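Local atomic coordinates of quinonprotein alcohol dehydrogenase-like protein (Bacteroides thetaiotaomicron VPI-5482, PDB entry 4R5O), a protein that is of unknown function but binds calcium ions and combines an immunoglobulin-like beta-sandwich domain with a seven-bladed beta-propeller. Residues A144-S149 / F153-G158; F167-A172 / Y176-A181. One frame throughout, in Å; residues are numbered along the deposited sequence.

Contact 1: A144-S149 / F153-G158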
ATOM      1  N   ALA A 144      -2.442  -1.428   8.903  1.00 43.44           N
ATOM      2  CA  ALA A 144      -2.372  -1.827   7.507  1.00 42.15           C
ATOM      3  C   ALA A 144      -1.010  -2.425   7.254  1.00 45.63           C
ATOM      4  O   ALA A 144       0.003  -1.733   7.360  1.00 47.74           O
ATOM      5  CB  ALA A 144      -2.641  -0.645   6.594  1.00 42.85           C
ATOM      6  N   ASN A 145      -0.978  -3.716   6.991  1.00 39.89           N
ATOM      7  CA  ASN A 145       0.249  -4.466   6.763  1.00 40.23           C
ATOM      8  C   ASN A 145       0.176  -4.988   5.332  1.00 43.21           C
ATOM      9  O   ASN A 145      -0.707  -5.787   5.016  1.00 43.84           O
ATOM     10  CB  ASN A 145       0.371  -5.572   7.848  1.00 47.05           C
ATOM     11  CG  ASN A 145       0.058  -5.043   9.265  1.00 71.26           C
ATOM     12  OD1 ASN A 145       0.915  -4.433   9.922  1.00 69.21           O
ATOM     13  ND2 ASN A 145      -1.209  -5.187   9.736  1.00 45.08           N
ATOM     14  N   ILE A 146       1.005  -4.430   4.442  1.00 38.47           N
ATOM     15  CA  ILE A 146       0.996  -4.749   3.001  1.00 36.71           C
ATOM     16  C   ILE A 146       2.332  -5.313   2.535  1.00 38.06           C
ATOM     17  O   ILE A 146       3.396  -4.767   2.857  1.00 35.85           O
ATOM     18  CB  ILE A 146       0.653  -3.480   2.150  1.00 38.96           C
ATOM     19  CG1 ILE A 146      -0.664  -2.827   2.624  1.00 39.30           C
ATOM     20  CG2 ILE A 146       0.661  -3.778   0.643  1.00 36.96           C
ATOM     21  CD1 ILE A 146      -1.075  -1.585   1.990  1.00 39.14           C
ATOM     22  N   ILE A 147       2.256  -6.355   1.703  1.00 35.36           N
ATOM     23  CA  ILE A 147       3.412  -6.972   1.058  1.00 36.18           C
ATOM     24  C   ILE A 147       3.165  -6.955  -0.444  1.00 41.87           C
ATOM     25  O   ILE A 147       2.132  -7.417  -0.929  1.00 41.95           O
ATOM     26  CB  ILE A 147       3.743  -8.383   1.590  1.00 39.26           C
ATOM     27  CG1 ILE A 147       4.292  -8.257   3.035  1.00 38.23           C
ATOM     28  CG2 ILE A 147       4.783  -9.095   0.650  1.00 41.09           C
ATOM     29  CD1 ILE A 147       4.390  -9.398   3.708  1.00 48.91           C
ATOM     30  N   HIS A 148       4.096  -6.335  -1.157  1.00 38.55           N
ATOM     31  CA  HIS A 148       4.099  -6.252  -2.587  1.00 37.98           C
ATOM     32  C   HIS A 148       4.850  -7.490  -3.105  1.00 43.13           C
ATOM     33  O   HIS A 148       6.074  -7.608  -2.944  1.00 40.11           O
ATOM     34  CB  HIS A 148       4.705  -4.911  -3.041  1.00 38.64           C
ATOM     35  CG  HIS A 148       4.724  -4.705  -4.527  1.00 42.03           C
ATOM     36  ND1 HIS A 148       5.488  -3.706  -5.095  1.00 43.91           N
ATOM     37  CD2 HIS A 148       4.100  -5.393  -5.518  1.00 42.55           C
ATOM     38  CE1 HIS A 148       5.300  -3.812  -6.402  1.00 42.72           C
ATOM     39  NE2 HIS A 148       4.465  -4.801  -6.700  1.00 42.61           N
ATOM     40  N   SER A 149       4.084  -8.453  -3.657  1.00 42.50           N
ATOM     41  CA  SER A 149       4.626  -9.702  -4.190  1.00 42.70           C
ATOM     42  C   SER A 149       3.745 -10.209  -5.337  1.00 49.56           C
ATOM     43  O   SER A 149       2.545  -9.939  -5.329  1.00 51.80           O
ATOM     44  CB  SER A 149       4.728 -10.735  -3.075  1.00 44.46           C
ATOM     45  OG  SER A 149       5.523 -11.847  -3.449  1.00 56.12           O
ATOM     46  N   PHE A 153      -0.605  -6.320  -4.283  1.00 38.70           N
ATOM     47  CA  PHE A 153      -0.499  -5.765  -2.952  1.00 37.49           C
ATOM     48  C   PHE A 153      -1.363  -6.610  -2.046  1.00 40.87           C
ATOM     49  O   PHE A 153      -2.581  -6.637  -2.215  1.00 39.58           O
ATOM     50  CB  PHE A 153      -0.868  -4.274  -2.864  1.00 39.44           C
ATOM     51  CG  PHE A 153      -0.055  -3.288  -3.669  1.00 41.99           C
ATOM     52  CD1 PHE A 153       1.338  -3.360  -3.684  1.00 44.61           C
ATOM     53  CD2 PHE A 153      -0.667  -2.173  -4.263  1.00 43.44           C
ATOM     54  CE1 PHE A 153       2.097  -2.406  -4.383  1.00 45.44           C
ATOM     55  CE2 PHE A 153       0.095  -1.209  -4.936  1.00 45.67           C
ATOM     56  CZ  PHE A 153       1.472  -1.337  -4.998  1.00 43.57           C
ATOM     57  N   TYR A 154      -0.733  -7.385  -1.164  1.00 38.36           N
ATOM     58  CA  TYR A 154      -1.457  -8.200  -0.199  1.00 38.29           C
ATOM     59  C   TYR A 154      -1.589  -7.407   1.058  1.00 39.81           C
ATOM     60  O   TYR A 154      -0.578  -7.070   1.650  1.00 39.39           O
ATOM     61  CB  TYR A 154      -0.769  -9.547   0.051  1.00 39.66           C
ATOM     62  CG  TYR A 154      -0.643 -10.387  -1.194  1.00 40.05           C
ATOM     63  CD1 TYR A 154      -1.713 -11.145  -1.659  1.00 40.71           C
ATOM     64  CD2 TYR A 154       0.557 -10.462  -1.884  1.00 41.71           C
ATOM     65  CE1 TYR A 154      -1.600 -11.932  -2.796  1.00 39.98           C
ATOM     66  CE2 TYR A 154       0.686 -11.255  -3.018  1.00 43.13           C
ATOM     67  CZ  TYR A 154      -0.397 -11.989  -3.469  1.00 51.00           C
ATOM     68  OH  TYR A 154      -0.262 -12.783  -4.576  1.00 56.69           O
ATOM     69  N   LEU A 155      -2.817  -7.027   1.416  1.00 35.47           N
ATOM     70  CA  LEU A 155      -3.091  -6.212   2.596  1.00 33.87           C
ATOM     71  C   LEU A 155      -3.767  -7.055   3.678  1.00 38.58           C
ATOM     72  O   LEU A 155      -4.745  -7.761   3.416  1.00 37.70           O
ATOM     73  CB  LEU A 155      -3.962  -4.988   2.223  1.00 33.19           C
ATOM     74  CG  LEU A 155      -4.756  -4.277   3.336  1.00 37.85           C
ATOM     75  CD1 LEU A 155      -3.842  -3.534   4.312  1.00 40.88           C
ATOM     76  CD2 LEU A 155      -5.740  -3.309   2.764  1.00 34.53           C
ATOM     77  N   LEU A 156      -3.234  -6.941   4.905  1.00 35.43           N
ATOM     78  CA  LEU A 156      -3.787  -7.509   6.123  1.00 34.83           C
ATOM     79  C   LEU A 156      -4.141  -6.362   7.036  1.00 38.55           C
ATOM     80  O   LEU A 156      -3.255  -5.573   7.384  1.00 39.58           O
ATOM     81  CB  LEU A 156      -2.831  -8.517   6.806  1.00 34.44           C
ATOM     82  CG  LEU A 156      -3.238  -9.006   8.197  1.00 37.94           C
ATOM     83  CD1 LEU A 156      -4.435  -9.918   8.128  1.00 37.51           C
ATOM     84  CD2 LEU A 156      -2.099  -9.721   8.852  1.00 42.07           C
ATOM     85  N   VAL A 157      -5.433  -6.264   7.423  1.00 32.84           N
ATOM     86  CA  VAL A 157      -5.918  -5.216   8.321  1.00 31.14           C
ATOM     87  C   VAL A 157      -5.949  -5.798   9.746  1.00 34.44           C
ATOM     88  O   VAL A 157      -6.597  -6.812  10.008  1.00 36.14           O
ATOM     89  CB  VAL A 157      -7.295  -4.618   7.883  1.00 34.26           C
ATOM     90  CG1 VAL A 157      -7.696  -3.466   8.785  1.00 34.80           C
ATOM     91  CG2 VAL A 157      -7.268  -4.136   6.431  1.00 33.60           C
ATOM     92  N   GLY A 158      -5.206  -5.175  10.641  1.00 29.25           N
ATOM     93  CA  GLY A 158      -5.176  -5.541  12.048  1.00 28.99           C
ATOM     94  C   GLY A 158      -6.263  -4.741  12.722  1.00 33.17           C
ATOM     95  O   GLY A 158      -6.100  -3.539  12.942  1.00 30.86           O
TER

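Contact 2: F167-A172 / Y176-A181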
ATOM      1  N   PHE A 167      -8.130  -9.668   4.871  1.00 34.78           N
ATOM      2  CA  PHE A 167      -7.115  -9.861   3.852  1.00 34.76           C
ATOM      3  C   PHE A 167      -7.646  -9.420   2.494  1.00 40.33           C
ATOM      4  O   PHE A 167      -8.722  -9.840   2.080  1.00 41.61           O
ATOM      5  CB  PHE A 167      -6.693 -11.342   3.835  1.00 36.40           C
ATOM      6  CG  PHE A 167      -5.490 -11.629   2.984  1.00 37.73           C
ATOM      7  CD1 PHE A 167      -4.210 -11.573   3.526  1.00 39.68           C
ATOM      8  CD2 PHE A 167      -5.632 -11.968   1.644  1.00 39.72           C
ATOM      9  CE1 PHE A 167      -3.094 -11.832   2.737  1.00 39.95           C
ATOM     10  CE2 PHE A 167      -4.513 -12.203   0.849  1.00 42.26           C
ATOM     11  CZ  PHE A 167      -3.252 -12.142   1.403  1.00 40.06           C
ATOM     12  N   TYR A 168      -6.888  -8.575   1.811  1.00 36.80           N
ATOM     13  CA  TYR A 168      -7.239  -7.997   0.515  1.00 35.78           C
ATOM     14  C   TYR A 168      -6.146  -8.209  -0.526  1.00 40.87           C
ATOM     15  O   TYR A 168      -4.964  -8.086  -0.200  1.00 40.78           O
ATOM     16  CB  TYR A 168      -7.481  -6.483   0.672  1.00 35.78           C
ATOM     17  CG  TYR A 168      -8.634  -6.109   1.589  1.00 35.83           C
ATOM     18  CD1 TYR A 168      -8.478  -6.105   2.970  1.00 35.17           C
ATOM     19  CD2 TYR A 168      -9.834  -5.624   1.070  1.00 36.86           C
ATOM     20  CE1 TYR A 168      -9.525  -5.745   3.812  1.00 33.14           C
ATOM     21  CE2 TYR A 168     -10.892  -5.271   1.902  1.00 37.16           C
ATOM     22  CZ  TYR A 168     -10.729  -5.319   3.271  1.00 42.46           C
ATOM     23  OH  TYR A 168     -11.777  -4.925   4.075  1.00 49.30           O
ATOM     24  N   ILE A 169      -6.545  -8.512  -1.782  1.00 37.06           N
ATOM     25  CA  ILE A 169      -5.650  -8.610  -2.927  1.00 36.13           C
ATOM     26  C   ILE A 169      -6.025  -7.468  -3.859  1.00 40.79           C
ATOM     27  O   ILE A 169      -7.172  -7.375  -4.320  1.00 41.85           O
ATOM     28  CB  ILE A 169      -5.611  -9.975  -3.660  1.00 39.26           C
ATOM     29  CG1 ILE A 169      -5.503 -11.172  -2.702  1.00 39.18           C
ATOM     30  CG2 ILE A 169      -4.489  -9.970  -4.754  1.00 38.91           C
ATOM     31  CD1 ILE A 169      -5.670 -12.500  -3.396  1.00 42.07           C
ATOM     32  N   VAL A 170      -5.057  -6.571  -4.072  1.00 36.77           N
ATOM     33  CA  VAL A 170      -5.141  -5.365  -4.903  1.00 35.67           C
ATOM     34  C   VAL A 170      -4.066  -5.486  -5.967  1.00 40.35           C
ATOM     35  O   VAL A 170      -2.934  -5.811  -5.626  1.00 41.07           O
ATOM     36  CB  VAL A 170      -4.996  -4.072  -4.030  1.00 37.13           C
ATOM     37  CG1 VAL A 170      -4.963  -2.805  -4.887  1.00 36.17           C
ATOM     38  CG2 VAL A 170      -6.094  -3.983  -2.966  1.00 36.06           C
ATOM     39  N   ASP A 171      -4.414  -5.281  -7.254  1.00 36.58           N
ATOM     40  CA  ASP A 171      -3.418  -5.310  -8.318  1.00 36.43           C
ATOM     41  C   ASP A 171      -2.407  -4.145  -8.102  1.00 38.42           C
ATOM     42  O   ASP A 171      -2.823  -3.006  -7.857  1.00 34.80           O
ATOM     43  CB  ASP A 171      -4.078  -5.242  -9.700  1.00 38.43           C
ATOM     44  CG  ASP A 171      -3.076  -5.338 -10.827  1.00 47.46           C
ATOM     45  OD1 ASP A 171      -2.322  -6.338 -10.872  1.00 48.00           O
ATOM     46  OD2 ASP A 171      -3.034  -4.415 -11.653  1.00 56.13           O
ATOM     47  N   ALA A 172      -1.091  -4.447  -8.131  1.00 36.75           N
ATOM     48  CA  ALA A 172      -0.066  -3.440  -7.824  1.00 36.79           C
ATOM     49  C   ALA A 172       0.078  -2.386  -8.918  1.00 44.20           C
ATOM     50  O   ALA A 172       0.291  -1.237  -8.569  1.00 45.62           O
ATOM     51  CB  ALA A 172       1.273  -4.099  -7.594  1.00 37.03           C
ATOM     52  N   TYR A 176      -6.457  -1.912  -8.828  1.00 41.23           N
ATOM     53  CA  TYR A 176      -7.758  -2.547  -8.945  1.00 41.04           C
ATOM     54  C   TYR A 176      -7.894  -3.620  -7.892  1.00 44.94           C
ATOM     55  O   TYR A 176      -6.977  -4.429  -7.706  1.00 45.09           O
ATOM     56  CB  TYR A 176      -7.977  -3.150 -10.358  1.00 42.91           C
ATOM     57  CG  TYR A 176      -8.049  -2.206 -11.548  1.00 47.72           C
ATOM     58  CD1 TYR A 176      -7.969  -0.825 -11.382  1.00 50.48           C
ATOM     59  CD2 TYR A 176      -8.221  -2.695 -12.842  1.00 49.43           C
ATOM     60  CE1 TYR A 176      -8.028   0.042 -12.473  1.00 52.13           C
ATOM     61  CE2 TYR A 176      -8.311  -1.833 -13.941  1.00 50.72           C
ATOM     62  CZ  TYR A 176      -8.218  -0.464 -13.751  1.00 58.49           C
ATOM     63  OH  TYR A 176      -8.316   0.404 -14.817  1.00 57.78           O
ATOM     64  N   TYR A 177      -9.038  -3.630  -7.206  1.00 39.70           N
ATOM     65  CA  TYR A 177      -9.409  -4.626  -6.234  1.00 39.16           C
ATOM     66  C   TYR A 177      -9.564  -5.972  -6.939  1.00 46.38           C
ATOM     67  O   TYR A 177     -10.170  -6.025  -8.004  1.00 49.07           O
ATOM     68  CB  TYR A 177     -10.705  -4.180  -5.522  1.00 39.66           C
ATOM     69  CG  TYR A 177     -11.379  -5.255  -4.689  1.00 40.64           C
ATOM     70  CD1 TYR A 177     -11.017  -5.472  -3.360  1.00 41.38           C
ATOM     71  CD2 TYR A 177     -12.385  -6.044  -5.226  1.00 41.01           C
ATOM     72  CE1 TYR A 177     -11.641  -6.456  -2.593  1.00 41.67           C
ATOM     73  CE2 TYR A 177     -13.000  -7.041  -4.481  1.00 41.92           C
ATOM     74  CZ  TYR A 177     -12.641  -7.236  -3.158  1.00 49.51           C
ATOM     75  OH  TYR A 177     -13.290  -8.224  -2.447  1.00 47.34           O
ATOM     76  N   GLU A 178      -9.005  -7.044  -6.382  1.00 42.02           N
ATOM     77  CA  GLU A 178      -9.179  -8.347  -6.998  1.00 41.67           C
ATOM     78  C   GLU A 178     -10.058  -9.217  -6.130  1.00 46.46           C
ATOM     79  O   GLU A 178     -11.059  -9.755  -6.618  1.00 46.99           O
ATOM     80  CB  GLU A 178      -7.860  -9.037  -7.275  1.00 42.75           C
ATOM     81  CG  GLU A 178      -7.118  -8.363  -8.409  1.00 55.12           C
ATOM     82  CD  GLU A 178      -5.890  -9.100  -8.889  1.00 66.07           C
ATOM     83  OE1 GLU A 178      -5.557 -10.155  -8.305  1.00 57.86           O
ATOM     84  OE2 GLU A 178      -5.278  -8.632  -9.875  1.00 65.88           O
ATOM     85  N   ASN A 179      -9.713  -9.332  -4.839  1.00 41.14           N
ATOM     86  CA  ASN A 179     -10.451 -10.179  -3.911  1.00 39.52           C
ATOM     87  C   ASN A 179     -10.152  -9.781  -2.464  1.00 40.05           C
ATOM     88  O   ASN A 179      -9.220  -9.014  -2.212  1.00 37.94           O
ATOM     89  CB  ASN A 179     -10.043 -11.651  -4.172  1.00 39.74           C
ATOM     90  CG  ASN A 179     -10.965 -12.711  -3.664  1.00 49.75           C
ATOM     91  OD1 ASN A 179     -12.061 -12.428  -3.168  1.00 41.92           O
ATOM     92  ND2 ASN A 179     -10.532 -13.967  -3.798  1.00 42.60           N
ATOM     93  N   SER A 180     -10.964 -10.281  -1.523  1.00 35.39           N
ATOM     94  CA  SER A 180     -10.819 -10.063  -0.080  1.00 34.54           C
ATOM     95  C   SER A 180     -11.564 -11.159   0.693  1.00 39.35           C
ATOM     96  O   SER A 180     -12.456 -11.820   0.140  1.00 39.73           O
ATOM     97  CB  SER A 180     -11.302  -8.680   0.338  1.00 36.48           C
ATOM     98  OG  SER A 180     -12.679  -8.507   0.063  1.00 41.97           O
ATOM     99  N   ALA A 181     -11.168 -11.388   1.949  1.00 35.71           N
ATOM    100  CA  ALA A 181     -11.774 -12.426   2.779  1.00 36.08           C
ATOM    101  C   ALA A 181     -11.559 -12.171   4.259  1.00 40.26           C
ATOM    102  O   ALA A 181     -10.715 -11.369   4.655  1.00 41.60           O
ATOM    103  CB  ALA A 181     -11.199 -13.792   2.424  1.00 36.99           C
TER

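Contact 1: A144-S149 / F153-G158
I146 and H148 meet L155 and F153 across an antiparallel hairpin, which forms the first two strands of a four-stranded blade of the beta-propeller. The backbones of 144-149 and 153-158 join through two hydrogen-bonded pairs, N145 with L156 and I147 with Y154; N145 O takes the amide of L156 at 2.8 Å. N145 adds a side-chain bond to the same pair: its ND2 reaches L156 O at 3.1 Å, approaching from above the carbonyl plane (41° out of it), while N145 N supplies the second donor to that oxygen. An asparagine suits this partly exposed position, because its short amide can double a backbone bond and still give ND2 a further partner, S143 OG.

The face bearing A144, I146, H148, F153 and L155 is mostly apolar. L155 CD1 reaches across to both I146 CG1, at 3.7 Å, and A144 CB, at 3.9 Å; the short alanine methyl and the longer hydrocarbon chains of isoleucine and leucine suit this apolar face. I146 CG2 lies 3.9 Å from F153 CB. H148 has its CG anti to the backbone N (chi1 -179°), which presents a face of the imidazole to F153. The phenyl ring points an edge at it, CE1 lying 3.5 Å from H148 CG, with the planes at 71°: a T-shaped pair, met nearer the border of the imidazole than its middle.

This face packs on the adjoining blade, where L424 of strand 422-424 touches I146, H148 and F153, and F105 and F112 meet the F153 ring. The face of I147 and Y154 lies against strand 189-192 of the next blade, through L190 and I192, with the Y154 hydroxyl bonded to N150 of the turn. Strand 167-171 continues the sheet beyond 153-158.

Contact 2: F167-A172 / Y176-A181
The rings of Y168 and Y177 meet edge near edge across the strands, Y168 CD2 lying 4.2 Å from Y177 CE1. S180 CB comes obliquely to the Y168 ring, 3.5 Å from CD2, a fit that a small serine permits. N179 N sits 3.9 Å over the middle of one Y177 face, and S180 OG lies at the ring's edge. The first torsion of Y177 (chi1 167°) swings CG away from its backbone N, the ring runs along its own strand, and its OH is hydrogen-bonded to S180 OG at 2.6 Å; D165 is a further partner of that OG. The Y168 hydroxyl reaches R164 instead. Substituting an alanine for Y168 is likely to open a gap beside S180 CB and the Y177 edge and to deprive R164 of its phenol partner.

At the turn end the carboxylates of D171 and E178 lie almost parallel, their planes 7° apart, with D171 OD1 3.9 Å from E178 OE2. Their like charges are probably eased by K152, which touches E178 and makes a long, weak ion pair with D171, while T174 bonds D171 OD2. I169 CG2 lies against E178 OE1; the beta-branched isoleucine suits the buried middle of its strand.

Between I169 and V170 the register slips by one. I169 O accepts from both E178 N, at 2.8 Å, and N179 N, at 3.2 Å, and E178 turns toward helical backbone values (psi -52°). Two residues facing one is the classic beta bulge, here set into the hairpin that forms the outer half of a propeller blade.

Both contacts are hairpins of one four-stranded propeller blade, taken in chain order. Their middle strands are neighbours: F153 N and L155 O pair with V170 O and Y168 N in probable hydrogen bonds, while Y154 and H148 pack on F167 and A172. Neither is wholly core. Contact 1 has the inner pair and lies nearer the centre of the chain, with regular pairing and a largely hydrocarbon and aromatic face covered by the adjoining blade. Contact 2 joins largely buried strand 167-171 to the blade's edge strand and reaches the surface at E178; its chemistry is correspondingly more polar, with hydroxyls and carboxylates beside the tyrosines and a bulge in the register.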